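Long-range contacts in capsule biosynthesis protein capD (PDB 3G9K), which cleaves the poly-gamma-D-glutamate capsule of Bacillus anthracis and, as a transpeptidase, joins it by an amide bond to meso-diaminopimelic acid in the peptidoglycan: residues A[101-107]-A[212-218]; A[127-132]-A[178-183]; A[142-146]-A[166-170]; A[223-227]-A[296-302]; A[247-252]-A[274-279]. All blocks are in the same frame, centred on the assembly; numbering follows the deposited sequence.

Contact 1: A[101-107]-A[212-218]; sequences VPGFVAG and DIKGYKV
The Tyr216 ring lies flat against the backbone turn that leads into helix 104-115. One face receives Gly103, whose CA comes 3.3 Å from Tyr216 CZ, and Pro102 O, which stands 4.0 Å above the ring plane and is displaced toward the rim. Two further neighbours approach obliquely: Val101 O is 3.8 Å from Tyr216 CE2, and Ala106 CB is 3.6 Å from Tyr216 CD1. With CG trans to the backbone N (chi1 -178°), the first torsion carries the ring toward Gly103. Lacking a side chain, Gly103 can present its CA directly to the phenol.

Two valines extend the contact beyond the ring. Val101 and Tyr216 run past each other in opposite directions, with Val101 CG1 3.9 Å from Tyr216 CB, while Val101 CG2 faces the Asp212 carbonyl. At the far end Val218 CG2 lies 3.6 Å from Ala106 O, in the first turn of the helix.

No hydrogen bond joins the two segments. The phenol hydroxyl bonds instead to Arg85 O, and Asp212 OD2 to Tyr90 N; Arg55 of the other capD chain also packs on Tyr216. The contact therefore joins the start of helix 104-115 to the link between helix 210-214 and strand 219-228 through shape and dispersion, with the polar ends of Tyr216 and Asp212 satisfied by third parties.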
# COMPACT_ATOMS: atom_id res chain seq x y z
N VAL A 101 -10.95 -11.95 8.76
CA VAL A 101 -10.23 -12.03 10.04
C VAL A 101 -8.97 -11.15 9.89
O VAL A 101 -8.17 -11.39 9.00
CB VAL A 101 -9.83 -13.47 10.40
CG1 VAL A 101 -9.03 -13.46 11.70
CG2 VAL A 101 -11.08 -14.34 10.53
N PRO A 102 -8.81 -10.11 10.71
CA PRO A 102 -7.63 -9.20 10.52
C PRO A 102 -6.28 -9.86 10.69
O PRO A 102 -6.11 -10.67 11.64
CB PRO A 102 -7.87 -8.13 11.59
CG PRO A 102 -9.25 -8.23 11.90
CD PRO A 102 -9.67 -9.62 11.78
N GLY A 103 -5.36 -9.55 9.76
CA GLY A 103 -4.05 -10.12 9.72
C GLY A 103 -2.90 -9.26 10.21
O GLY A 103 -1.82 -9.82 10.50
N PHE A 104 -3.13 -7.94 10.31
CA PHE A 104 -2.10 -6.97 10.65
C PHE A 104 -1.24 -7.36 11.90
O PHE A 104 0.01 -7.43 11.82
CB PHE A 104 -2.78 -5.60 10.91
CG PHE A 104 -1.82 -4.48 11.14
CD1 PHE A 104 -1.30 -4.23 12.41
CD2 PHE A 104 -1.45 -3.63 10.10
CE1 PHE A 104 -0.41 -3.19 12.65
CE2 PHE A 104 -0.55 -2.58 10.33
CZ PHE A 104 -0.05 -2.36 11.63
N VAL A 105 -1.91 -7.55 13.04
CA VAL A 105 -1.24 -7.85 14.32
C VAL A 105 -0.37 -9.13 14.25
O VAL A 105 0.81 -9.12 14.66
CB VAL A 105 -2.23 -7.84 15.48
CG1 VAL A 105 -1.58 -8.35 16.79
CG2 VAL A 105 -2.78 -6.41 15.65
N ALA A 106 -0.94 -10.21 13.70
CA ALA A 106 -0.23 -11.47 13.41
C ALA A 106 0.95 -11.31 12.42
O ALA A 106 2.04 -11.89 12.63
CB ALA A 106 -1.18 -12.53 12.90
N GLY A 107 0.76 -10.49 11.39
CA GLY A 107 1.82 -10.16 10.44
C GLY A 107 3.02 -9.52 11.08
O GLY A 107 4.14 -9.97 10.89
N ASP A 212 -12.40 -18.76 14.44
CA ASP A 212 -11.84 -18.20 13.20
C ASP A 212 -10.79 -17.14 13.56
O ASP A 212 -9.77 -17.01 12.92
CB ASP A 212 -12.90 -17.52 12.35
CG ASP A 212 -13.64 -18.46 11.44
OD1 ASP A 212 -13.10 -19.55 11.13
OD2 ASP A 212 -14.76 -18.09 11.02
N ILE A 213 -11.07 -16.33 14.56
CA ILE A 213 -10.15 -15.28 14.98
C ILE A 213 -8.83 -15.87 15.47
O ILE A 213 -7.75 -15.44 15.05
CB ILE A 213 -10.80 -14.36 16.03
CG1 ILE A 213 -11.98 -13.61 15.38
CG2 ILE A 213 -9.77 -13.37 16.61
CD1 ILE A 213 -12.94 -12.96 16.36
N LYS A 214 -8.90 -16.89 16.28
CA LYS A 214 -7.69 -17.50 16.86
C LYS A 214 -6.91 -18.27 15.83
O LYS A 214 -5.68 -18.41 15.95
CB LYS A 214 -8.10 -18.47 18.00
CG LYS A 214 -6.91 -18.94 18.87
CD LYS A 214 -7.32 -19.81 20.05
CE LYS A 214 -6.04 -20.46 20.64
NZ LYS A 214 -6.33 -21.57 21.61
N GLY A 215 -7.61 -18.77 14.80
CA GLY A 215 -7.01 -19.61 13.82
C GLY A 215 -6.28 -18.88 12.71
O GLY A 215 -5.80 -19.52 11.78
N TYR A 216 -6.22 -17.57 12.80
CA TYR A 216 -5.57 -16.79 11.77
C TYR A 216 -4.10 -17.20 11.64
O TYR A 216 -3.41 -17.32 12.64
CB TYR A 216 -5.64 -15.28 12.06
CG TYR A 216 -4.98 -14.53 10.89
CD1 TYR A 216 -3.63 -14.22 10.90
CD2 TYR A 216 -5.72 -14.22 9.74
CE1 TYR A 216 -3.02 -13.57 9.82
CE2 TYR A 216 -5.11 -13.57 8.64
CZ TYR A 216 -3.77 -13.27 8.69
OH TYR A 216 -3.16 -12.66 7.62
N LYS A 217 -3.63 -17.37 10.41
CA LYS A 217 -2.22 -17.66 10.12
C LYS A 217 -1.67 -16.80 8.99
O LYS A 217 -2.31 -16.65 7.94
CB LYS A 217 -2.04 -19.12 9.73
CG LYS A 217 -2.35 -20.11 10.87
CD LYS A 217 -1.46 -19.89 12.11
CE LYS A 217 -1.95 -20.69 13.32
NZ LYS A 217 -1.60 -20.01 14.61
N VAL A 218 -0.49 -16.23 9.22
CA VAL A 218 0.28 -15.55 8.18
C VAL A 218 0.79 -16.54 7.14
O VAL A 218 0.97 -17.71 7.46
CB VAL A 218 1.49 -14.81 8.78
CG1 VAL A 218 2.32 -14.21 7.71
CG2 VAL A 218 1.02 -13.73 9.72

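Contact 2: A[127-132]-A[178-183]; sequences AINYAE and LARTLK
Ile128 and Leu182 pass each other in opposite directions where helices 120-133 and 176-188 pack together, and Ile128 CG1 comes 3.6 Å from Leu182 CB. The segment axes approach to 8.6 Å at 156°, so the pair is close to antiparallel. Ile128 is branched across the interface: CG1 takes the Leu182 side, whereas CG2 serves the aliphatic part of Lys183 and lies 3.8 Å from its CE. The two chains meet there at a slant.

Small residues at the centre are consistent with the close approach. Ala131 CB is 3.8 Å from Ala179 CB, and these residues also bring their CA atoms to 5.0 Å, the nearest in the register. Leu182 CD1 fills in beside them, 4.3 Å from Ala127 CB. The Leu182 side chain also touches Tyr53 and Val57 of helix 44-58, so a third helix packs against this pair.

Toward solvent the side chains change character. Glu132 bends at chi2 (105°), and its side chain crosses the extended Lys183 at about a right angle, with CD near Ala179 CB. Lys183 NZ and Glu132 OE1 form a salt bridge, but the modelled 2.4 Å is too short to be trusted as a length. The lysine methylenes run over Ile128 before the ammonium reaches the carboxylate.

Chemically, the contact is graded: a buried aliphatic seam, closed by alanines, ends in a charge pair at the exposed border, where opposite charges probably stabilise one another.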
# COMPACT_ATOMS: atom_id res chain seq x y z
N ALA A 127 3.45 4.28 18.47
CA ALA A 127 2.03 4.25 18.12
C ALA A 127 1.16 4.46 19.36
O ALA A 127 0.24 5.25 19.32
CB ALA A 127 1.68 2.95 17.47
N ILE A 128 1.48 3.75 20.45
CA ILE A 128 0.76 3.83 21.69
C ILE A 128 0.74 5.27 22.19
O ILE A 128 -0.29 5.73 22.64
CB ILE A 128 1.34 2.86 22.76
CG1 ILE A 128 1.04 1.39 22.43
CG2 ILE A 128 0.82 3.19 24.13
CD1 ILE A 128 1.85 0.40 23.29
N ASN A 129 1.86 6.00 22.06
CA ASN A 129 1.95 7.39 22.52
C ASN A 129 1.00 8.33 21.76
O ASN A 129 0.31 9.17 22.35
CB ASN A 129 3.40 7.91 22.37
CG ASN A 129 4.40 7.25 23.35
OD1 ASN A 129 5.63 7.34 23.12
ND2 ASN A 129 3.90 6.63 24.41
N TYR A 130 0.94 8.16 20.44
CA TYR A 130 -0.01 8.92 19.60
C TYR A 130 -1.46 8.55 19.88
O TYR A 130 -2.31 9.43 19.87
CB TYR A 130 0.29 8.76 18.10
CG TYR A 130 1.58 9.40 17.64
CD1 TYR A 130 1.82 10.76 17.82
CD2 TYR A 130 2.54 8.65 16.97
CE1 TYR A 130 3.01 11.35 17.38
CE2 TYR A 130 3.71 9.22 16.54
CZ TYR A 130 3.95 10.57 16.75
OH TYR A 130 5.14 11.13 16.31
N ALA A 131 -1.74 7.29 20.20
CA ALA A 131 -3.09 6.87 20.63
C ALA A 131 -3.46 7.56 21.96
O ALA A 131 -4.51 8.15 22.08
CB ALA A 131 -3.18 5.36 20.77
N GLU A 132 -2.55 7.50 22.93
CA GLU A 132 -2.85 7.90 24.29
C GLU A 132 -2.75 9.40 24.47
O GLU A 132 -3.62 10.00 25.10
CB GLU A 132 -1.88 7.26 25.28
CG GLU A 132 -2.28 7.48 26.72
CD GLU A 132 -2.86 6.23 27.35
OE1 GLU A 132 -2.08 5.26 27.52
OE2 GLU A 132 -4.09 6.22 27.68
N LEU A 178 -8.22 2.67 21.69
CA LEU A 178 -7.14 2.10 20.89
C LEU A 178 -5.83 1.94 21.67
O LEU A 178 -5.11 0.95 21.49
CB LEU A 178 -6.89 2.89 19.58
CG LEU A 178 -5.82 2.42 18.58
CD1 LEU A 178 -6.08 0.97 18.11
CD2 LEU A 178 -5.74 3.40 17.36
N ALA A 179 -5.48 2.95 22.49
CA ALA A 179 -4.31 2.82 23.37
C ALA A 179 -4.42 1.59 24.25
O ALA A 179 -3.51 0.82 24.33
CB ALA A 179 -4.09 4.07 24.18
N ARG A 180 -5.58 1.38 24.86
CA ARG A 180 -5.82 0.18 25.66
C ARG A 180 -5.55 -1.08 24.87
O ARG A 180 -4.83 -1.97 25.36
CB ARG A 180 -7.25 0.17 26.19
CG ARG A 180 -7.52 -0.93 27.19
CD ARG A 180 -8.94 -0.79 27.78
NE ARG A 180 -9.15 0.57 28.26
CZ ARG A 180 -10.01 1.46 27.76
NH1 ARG A 180 -10.82 1.17 26.74
NH2 ARG A 180 -10.08 2.67 28.30
N THR A 181 -6.11 -1.18 23.66
CA THR A 181 -5.91 -2.35 22.83
C THR A 181 -4.44 -2.54 22.51
O THR A 181 -3.91 -3.65 22.62
CB THR A 181 -6.76 -2.30 21.53
OG1 THR A 181 -8.14 -2.16 21.88
CG2 THR A 181 -6.55 -3.59 20.58
N LEU A 182 -3.79 -1.47 22.08
CA LEU A 182 -2.38 -1.54 21.71
C LEU A 182 -1.51 -1.92 22.96
O LEU A 182 -0.58 -2.70 22.84
CB LEU A 182 -1.91 -0.21 21.09
CG LEU A 182 -2.51 0.20 19.75
CD1 LEU A 182 -1.96 1.51 19.28
CD2 LEU A 182 -2.26 -0.88 18.63
N LYS A 183 -1.83 -1.38 24.12
CA LYS A 183 -1.11 -1.77 25.33
C LYS A 183 -1.31 -3.24 25.66
O LYS A 183 -0.37 -3.92 26.10
CB LYS A 183 -1.52 -0.85 26.50
CG LYS A 183 -0.89 0.53 26.37
CD LYS A 183 -1.54 1.55 27.31
CE LYS A 183 -0.59 2.66 27.60
NZ LYS A 183 -1.07 3.47 28.79

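Contact 3: A[142-146]-A[166-170]; sequences TMRLD and PIETG
Thr142 and Pro166 pack where a polyproline II-like loop runs across one side of helix 139-152. The loop's conformation is judged from its backbone: residues 166-169 all keep extended angles of that kind, Pro166 for instance at phi -52° and psi 134°. It leads on to strand 172-173, which pairs with strand 135-136 just before the helix.

The close-packed part is apolar. Pro166 CB sits 4.0 Å from both Thr142 CG2 and Leu145 CB, and Leu145 CD1 reaches Ile167 CG2 at 3.8 Å. Leu145 also touches Phe160 of its own chain and Phe24 of the other capD chain, so this buried leucine lies between the loop and the second chain. Pro166 CG continues the packing up to Asp146, lying 3.7 Å from its CA.

On the solvent side the contact thins out. Asp146 and Thr169 are both exposed, and Asp146 CB and OD1 come only as far as Pro166 CG. Thr169 OG1 hydrogen-bonds to Asp139 OD1, near the start of the same helix.

At the boundary Thr142 points OG1, placed beside its backbone N (chi1 -51°), toward the loop. There OG1 lies 2.8 Å from Ile167 O, with Asp138 O as a competing acceptor for its one proton.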
# COMPACT_ATOMS: atom_id res chain seq x y z
N THR A 142 -9.78 14.95 8.14
CA THR A 142 -11.07 15.67 8.18
C THR A 142 -11.92 15.36 6.95
O THR A 142 -13.06 14.93 7.08
CB THR A 142 -10.89 17.20 8.33
OG1 THR A 142 -10.02 17.46 9.44
CG2 THR A 142 -12.23 17.88 8.58
N MSE A 143 -11.38 15.52 5.81
CA MSE A 143 -12.14 15.29 4.58
C MSE A 143 -12.58 13.83 4.40
O MSE A 143 -13.68 13.56 3.92
CB MSE A 143 -11.35 15.78 3.36
CG MSE A 143 -11.99 15.42 2.04
SE MSE A 143 -11.30 13.76 1.35
CE MSE A 143 -9.96 14.58 0.20
N ARG A 144 -11.70 12.88 4.70
CA ARG A 144 -12.08 11.49 4.73
C ARG A 144 -13.27 11.20 5.64
O ARG A 144 -14.17 10.44 5.26
CB ARG A 144 -10.88 10.65 5.18
CG ARG A 144 -9.93 10.38 4.03
CD ARG A 144 -10.42 9.22 3.23
NE ARG A 144 -10.05 9.34 1.83
CZ ARG A 144 -10.74 10.00 0.90
NH1 ARG A 144 -11.88 10.60 1.19
NH2 ARG A 144 -10.28 10.05 -0.34
N LEU A 145 -13.24 11.77 6.84
CA LEU A 145 -14.33 11.60 7.79
C LEU A 145 -15.62 12.24 7.23
O LEU A 145 -16.71 11.64 7.29
CB LEU A 145 -13.98 12.23 9.13
CG LEU A 145 -13.04 11.41 10.02
CD1 LEU A 145 -12.50 12.23 11.14
CD2 LEU A 145 -13.81 10.20 10.55
N ASP A 146 -15.47 13.44 6.66
CA ASP A 146 -16.59 14.14 6.06
C ASP A 146 -17.27 13.29 5.01
O ASP A 146 -18.47 13.04 5.11
CB ASP A 146 -16.11 15.48 5.44
CG ASP A 146 -17.24 16.22 4.77
OD1 ASP A 146 -17.89 17.00 5.46
OD2 ASP A 146 -17.51 15.94 3.59
N PRO A 166 -17.11 16.35 11.49
CA PRO A 166 -15.74 15.81 11.41
C PRO A 166 -14.74 16.63 12.20
O PRO A 166 -14.74 17.85 12.05
CB PRO A 166 -15.38 15.91 9.93
CG PRO A 166 -16.68 16.02 9.20
CD PRO A 166 -17.71 16.55 10.16
N ILE A 167 -13.88 15.97 12.98
CA ILE A 167 -12.85 16.67 13.77
C ILE A 167 -12.03 17.53 12.81
O ILE A 167 -11.70 17.10 11.70
CB ILE A 167 -11.97 15.69 14.63
CG1 ILE A 167 -11.02 16.48 15.54
CG2 ILE A 167 -11.21 14.72 13.74
CD1 ILE A 167 -10.30 15.64 16.61
N GLU A 168 -11.76 18.76 13.23
CA GLU A 168 -11.21 19.79 12.33
C GLU A 168 -9.69 19.71 12.27
O GLU A 168 -9.04 19.34 13.24
CB GLU A 168 -11.63 21.21 12.78
CG GLU A 168 -13.13 21.39 12.84
CD GLU A 168 -13.57 22.80 13.13
OE1 GLU A 168 -13.24 23.36 14.21
OE2 GLU A 168 -14.29 23.36 12.26
N THR A 169 -9.15 20.02 11.10
CA THR A 169 -7.72 20.15 10.91
C THR A 169 -7.15 20.97 12.04
O THR A 169 -7.75 21.95 12.49
CB THR A 169 -7.41 20.84 9.59
OG1 THR A 169 -7.89 20.01 8.53
CG2 THR A 169 -5.91 21.07 9.44
N GLY A 170 -6.01 20.52 12.55
CA GLY A 170 -5.34 21.21 13.62
C GLY A 170 -5.70 20.72 14.99
O GLY A 170 -4.94 20.93 15.93

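Contact 4: A[223-227]-A[296-302]; sequences PVKGN and PNKMVSD
Asn297 and Lys225 join a short helical turn, 296-299, to strand 219-228 of the antiparallel sheet of this chain, probably part of the Ntn-hydrolase fold of its family. Lys225 N donates to Asn297 OD1 over 3.0 Å with an N-H...O angle of 169°; the donor sits 42° out of the carbonyl plane, so the bond is straight but does not follow a lone pair. Beside it Val224 CG1 meets Val300 CG2 at 3.8 Å, and Val224 CG2 lies 4.0 Å from Pro296 CB.

Waters form the next layer. One donates to both Lys225 O and Asn297 O; another accepts from Asn227 N and donates to Val300 O. A further water links Asp302 OD2 to Asn227 ND2, the latter bond being weak.

Strand pairing explains why these groups are available. Val224 and Gly226 bond to Thr235 and Val233 of strand 231-235, which leaves the N and O of Lys225, between them, directed to the opposite edge. Farther out, Lys250 of helix 242-254 binds both Asn227 O and Asp302 OD1. Ser301 sits at the N-cap of helix 302-306, its OG bonding to Tyr304 N and, at 2.8 Å, to Lys298 O.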
# COMPACT_ATOMS: atom_id res chain seq x y z
N PRO A 223 8.90 -13.88 -3.23
CA PRO A 223 8.54 -12.81 -4.18
C PRO A 223 8.54 -13.26 -5.64
O PRO A 223 9.31 -14.15 -6.01
CB PRO A 223 9.61 -11.76 -3.92
CG PRO A 223 10.06 -12.02 -2.50
CD PRO A 223 10.05 -13.51 -2.39
N VAL A 224 7.67 -12.67 -6.46
CA VAL A 224 7.75 -12.83 -7.92
C VAL A 224 9.05 -12.13 -8.33
O VAL A 224 9.34 -11.03 -7.85
CB VAL A 224 6.58 -12.17 -8.69
CG1 VAL A 224 6.63 -12.54 -10.19
CG2 VAL A 224 5.25 -12.56 -8.13
N LYS A 225 9.82 -12.77 -9.20
CA LYS A 225 11.09 -12.22 -9.68
C LYS A 225 11.15 -12.29 -11.20
O LYS A 225 10.92 -13.34 -11.80
CB LYS A 225 12.32 -12.90 -9.04
CG LYS A 225 13.67 -12.18 -9.32
CD LYS A 225 14.35 -12.61 -10.63
CE LYS A 225 15.58 -11.75 -10.91
NZ LYS A 225 16.06 -11.82 -12.33
N GLY A 226 11.40 -11.13 -11.81
CA GLY A 226 11.55 -10.98 -13.24
C GLY A 226 12.63 -9.95 -13.50
O GLY A 226 13.46 -9.63 -12.64
N ASN A 227 12.66 -9.48 -14.74
CA ASN A 227 13.58 -8.45 -15.17
C ASN A 227 12.80 -7.42 -15.99
O ASN A 227 11.80 -7.75 -16.67
CB ASN A 227 14.71 -9.07 -16.00
CG ASN A 227 14.22 -9.68 -17.29
OD1 ASN A 227 13.84 -8.98 -18.21
ND2 ASN A 227 14.25 -10.99 -17.37
N PRO A 296 4.47 -18.13 -10.81
CA PRO A 296 4.38 -16.70 -11.14
C PRO A 296 5.62 -16.18 -11.88
O PRO A 296 5.51 -15.27 -12.68
CB PRO A 296 4.20 -16.01 -9.78
CG PRO A 296 4.35 -17.04 -8.74
CD PRO A 296 4.59 -18.37 -9.36
N ASN A 297 6.79 -16.75 -11.62
CA ASN A 297 8.00 -16.34 -12.33
C ASN A 297 7.92 -16.61 -13.83
O ASN A 297 8.48 -15.87 -14.65
CB ASN A 297 9.23 -17.04 -11.77
CG ASN A 297 9.64 -16.51 -10.42
OD1 ASN A 297 9.05 -15.58 -9.88
ND2 ASN A 297 10.69 -17.12 -9.86
N LYS A 298 7.23 -17.69 -14.17
CA LYS A 298 7.01 -18.06 -15.55
C LYS A 298 5.97 -17.13 -16.18
O LYS A 298 6.03 -16.85 -17.38
CB LYS A 298 6.62 -19.54 -15.64
CG LYS A 298 7.71 -20.48 -15.06
CD LYS A 298 7.32 -21.98 -15.05
CE LYS A 298 8.36 -22.83 -14.29
NZ LYS A 298 8.98 -23.91 -15.14
N MSE A 299 5.08 -16.61 -15.39
CA MSE A 299 4.07 -15.68 -15.90
C MSE A 299 4.62 -14.27 -16.20
O MSE A 299 3.93 -13.45 -16.81
CB MSE A 299 2.90 -15.59 -14.92
CG MSE A 299 2.08 -16.86 -14.80
SE MSE A 299 0.53 -16.56 -13.65
CE MSE A 299 -0.63 -15.66 -14.93
N VAL A 300 5.82 -13.96 -15.76
CA VAL A 300 6.47 -12.65 -16.01
C VAL A 300 7.75 -12.79 -16.87
O VAL A 300 8.54 -11.83 -17.04
CB VAL A 300 6.81 -11.96 -14.67
CG1 VAL A 300 5.53 -11.69 -13.88
CG2 VAL A 300 7.75 -12.83 -13.86
N SER A 301 7.96 -13.99 -17.42
CA SER A 301 9.11 -14.30 -18.25
C SER A 301 8.98 -13.66 -19.63
O SER A 301 7.87 -13.50 -20.14
CB SER A 301 9.24 -15.83 -18.42
OG SER A 301 8.16 -16.36 -19.18
N ASP A 302 10.11 -13.34 -20.25
CA ASP A 302 10.10 -12.80 -21.62
C ASP A 302 9.25 -13.64 -22.57
O ASP A 302 8.53 -13.10 -23.42
CB ASP A 302 11.52 -12.67 -22.18
CG ASP A 302 12.33 -11.57 -21.53
OD1 ASP A 302 11.73 -10.54 -21.16
OD2 ASP A 302 13.57 -11.72 -21.40
O HOH W 1 10.81 -14.72 -14.21
O HOH W 2 10.97 -11.03 -16.56
O HOH W 3 12.61 -13.63 -18.84
O HOH W 4 14.92 -12.77 -19.32

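Contact 5: A[247-252]-A[274-279]; sequences QMLKLA and ISRIAY
This is a buried helix-helix contact between consecutive helices, 242-254 and 264-284, with selenomethionine Met248 as the knob in a hole formed by Ile274, Ser275, Ala278 and Tyr279. The evidence is its distribution of contacts: Met248 CG presses on Ala278 CB at 3.5 Å, tighter than usual van der Waals contact, and CE lies 3.6 Å from Ser275 CB. The chain runs straight through chi2 and then bends at chi3 (57°), which folds CE back over Ser275 while SE faces the tyrosine. SE lies 5.2 Å from the centroid of the Tyr279 ring, 88° off the normal, an edge-on Met-aromatic contact.

Together the helices form an antiparallel hairpin, its short segments inclined at 139° and 9.4 Å apart at closest approach. Toward the connection, Leu251 and Ile274 run past each other in opposite directions. Ile274 CG2 meets Leu251 CB at 3.5 Å, and CD1 reaches on to Ala252. Leu251 CD1 also approaches Ile277 CG2, though less closely.

Polar groups border this apolar seam. A water donates to Gln247 OE1 (2.7 Å) and to Ala278 O (3.0 Å), bridging the helices where no direct hydrogen bond exists. The nitrogen of that amide, Gln247 NE2, hydrogen-bonds to Met299 O. Beyond the segments, Tyr279 stacks on Phe59 of the other capD chain and its hydroxyl bonds to Asn80 O of that chain, while Met248 packs on Thr87 there.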
# COMPACT_ATOMS: atom_id res chain seq x y z
N GLN A 247 4.18 -7.77 -15.92
CA GLN A 247 3.69 -7.96 -17.28
C GLN A 247 3.46 -6.64 -18.04
O GLN A 247 3.91 -6.48 -19.19
CB GLN A 247 2.38 -8.75 -17.27
CG GLN A 247 2.53 -10.20 -16.89
CD GLN A 247 1.20 -10.92 -16.74
OE1 GLN A 247 0.15 -10.29 -16.59
NE2 GLN A 247 1.24 -12.27 -16.80
N MSE A 248 2.77 -5.73 -17.40
CA MSE A 248 2.50 -4.42 -17.97
C MSE A 248 3.78 -3.60 -18.22
O MSE A 248 3.91 -2.95 -19.26
CB MSE A 248 1.52 -3.63 -17.11
CG MSE A 248 0.09 -4.11 -17.19
SE MSE A 248 -1.17 -3.11 -16.14
CE MSE A 248 -0.88 -1.34 -16.85
N LEU A 249 4.69 -3.61 -17.24
CA LEU A 249 5.98 -2.95 -17.42
C LEU A 249 6.72 -3.55 -18.61
O LEU A 249 7.26 -2.82 -19.43
CB LEU A 249 6.84 -3.07 -16.16
CG LEU A 249 6.38 -2.29 -14.90
CD1 LEU A 249 7.20 -2.74 -13.70
CD2 LEU A 249 6.48 -0.74 -15.09
N LYS A 250 6.76 -4.89 -18.68
CA LYS A 250 7.48 -5.59 -19.74
C LYS A 250 6.81 -5.38 -21.11
O LYS A 250 7.51 -5.10 -22.10
CB LYS A 250 7.64 -7.06 -19.41
CG LYS A 250 8.60 -7.31 -18.26
CD LYS A 250 8.78 -8.80 -18.02
CE LYS A 250 9.70 -9.42 -19.08
NZ LYS A 250 11.15 -9.13 -18.88
N LEU A 251 5.49 -5.48 -21.16
CA LEU A 251 4.72 -5.06 -22.34
C LEU A 251 5.01 -3.62 -22.80
O LEU A 251 5.15 -3.37 -24.00
CB LEU A 251 3.22 -5.25 -22.08
CG LEU A 251 2.70 -6.71 -22.17
CD1 LEU A 251 1.32 -6.90 -21.53
CD2 LEU A 251 2.69 -7.14 -23.65
N ALA A 252 5.08 -2.65 -21.87
CA ALA A 252 5.35 -1.26 -22.22
C ALA A 252 6.78 -1.06 -22.75
O ALA A 252 7.00 -0.29 -23.67
CB ALA A 252 5.07 -0.33 -21.02
N ILE A 274 -2.29 -2.33 -23.24
CA ILE A 274 -1.38 -3.11 -22.38
C ILE A 274 -2.06 -3.54 -21.07
O ILE A 274 -1.88 -4.67 -20.62
CB ILE A 274 -0.08 -2.32 -22.06
CG1 ILE A 274 0.78 -2.18 -23.32
CG2 ILE A 274 0.73 -3.01 -20.96
CD1 ILE A 274 1.90 -1.16 -23.22
N SER A 275 -2.86 -2.65 -20.48
CA SER A 275 -3.54 -2.95 -19.23
C SER A 275 -4.68 -3.96 -19.40
O SER A 275 -4.84 -4.83 -18.57
CB SER A 275 -4.04 -1.68 -18.53
OG SER A 275 -4.90 -0.94 -19.36
N ARG A 276 -5.48 -3.85 -20.46
CA ARG A 276 -6.56 -4.84 -20.61
C ARG A 276 -5.98 -6.21 -20.98
O ARG A 276 -6.46 -7.21 -20.49
CB ARG A 276 -7.67 -4.37 -21.55
CG ARG A 276 -7.31 -4.25 -22.98
CD ARG A 276 -8.50 -4.55 -23.92
NE ARG A 276 -7.94 -4.55 -25.27
CZ ARG A 276 -7.87 -3.48 -26.07
NH1 ARG A 276 -8.43 -2.33 -25.73
NH2 ARG A 276 -7.28 -3.59 -27.25
N ILE A 277 -4.90 -6.26 -21.76
CA ILE A 277 -4.23 -7.54 -21.99
C ILE A 277 -3.86 -8.19 -20.65
O ILE A 277 -4.24 -9.31 -20.36
CB ILE A 277 -2.95 -7.40 -22.83
CG1 ILE A 277 -3.30 -7.05 -24.28
CG2 ILE A 277 -2.18 -8.72 -22.83
CD1 ILE A 277 -2.09 -6.66 -25.15
N ALA A 278 -3.12 -7.46 -19.83
CA ALA A 278 -2.66 -7.99 -18.56
C ALA A 278 -3.82 -8.31 -17.61
O ALA A 278 -3.81 -9.35 -16.96
CB ALA A 278 -1.68 -7.04 -17.91
N TYR A 279 -4.81 -7.42 -17.52
CA TYR A 279 -5.96 -7.66 -16.64
C TYR A 279 -6.72 -8.90 -17.09
O TYR A 279 -7.19 -9.69 -16.26
CB TYR A 279 -6.91 -6.47 -16.60
CG TYR A 279 -6.48 -5.34 -15.67
CD1 TYR A 279 -7.37 -4.81 -14.73
CD2 TYR A 279 -5.19 -4.81 -15.72
CE1 TYR A 279 -6.99 -3.77 -13.89
CE2 TYR A 279 -4.80 -3.76 -14.88
CZ TYR A 279 -5.71 -3.24 -13.98
OH TYR A 279 -5.33 -2.21 -13.14
O HOH W 5 -1.89 -10.49 -14.90

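All five contacts belong to the gamma-glutamyltransferase family region of the N-terminal chain of this two-chain enzyme, made from a single precursor. Contact 1 closes a long loop that contains contact 2, and contact 3 is nested within contact 2. Further along, contact 5 lies inside the loop closed by contact 4. Contacts 4 and 5 have centres 13 Å apart and touch through Lys250. Contacts 2 and 4 lie on opposite sides of the chain's centre, centres 41 Å apart. Helix 210-214 of contact 1 is followed by strand 219-228, which carries contact 4 and pairs with strands 79-83 and 231-235.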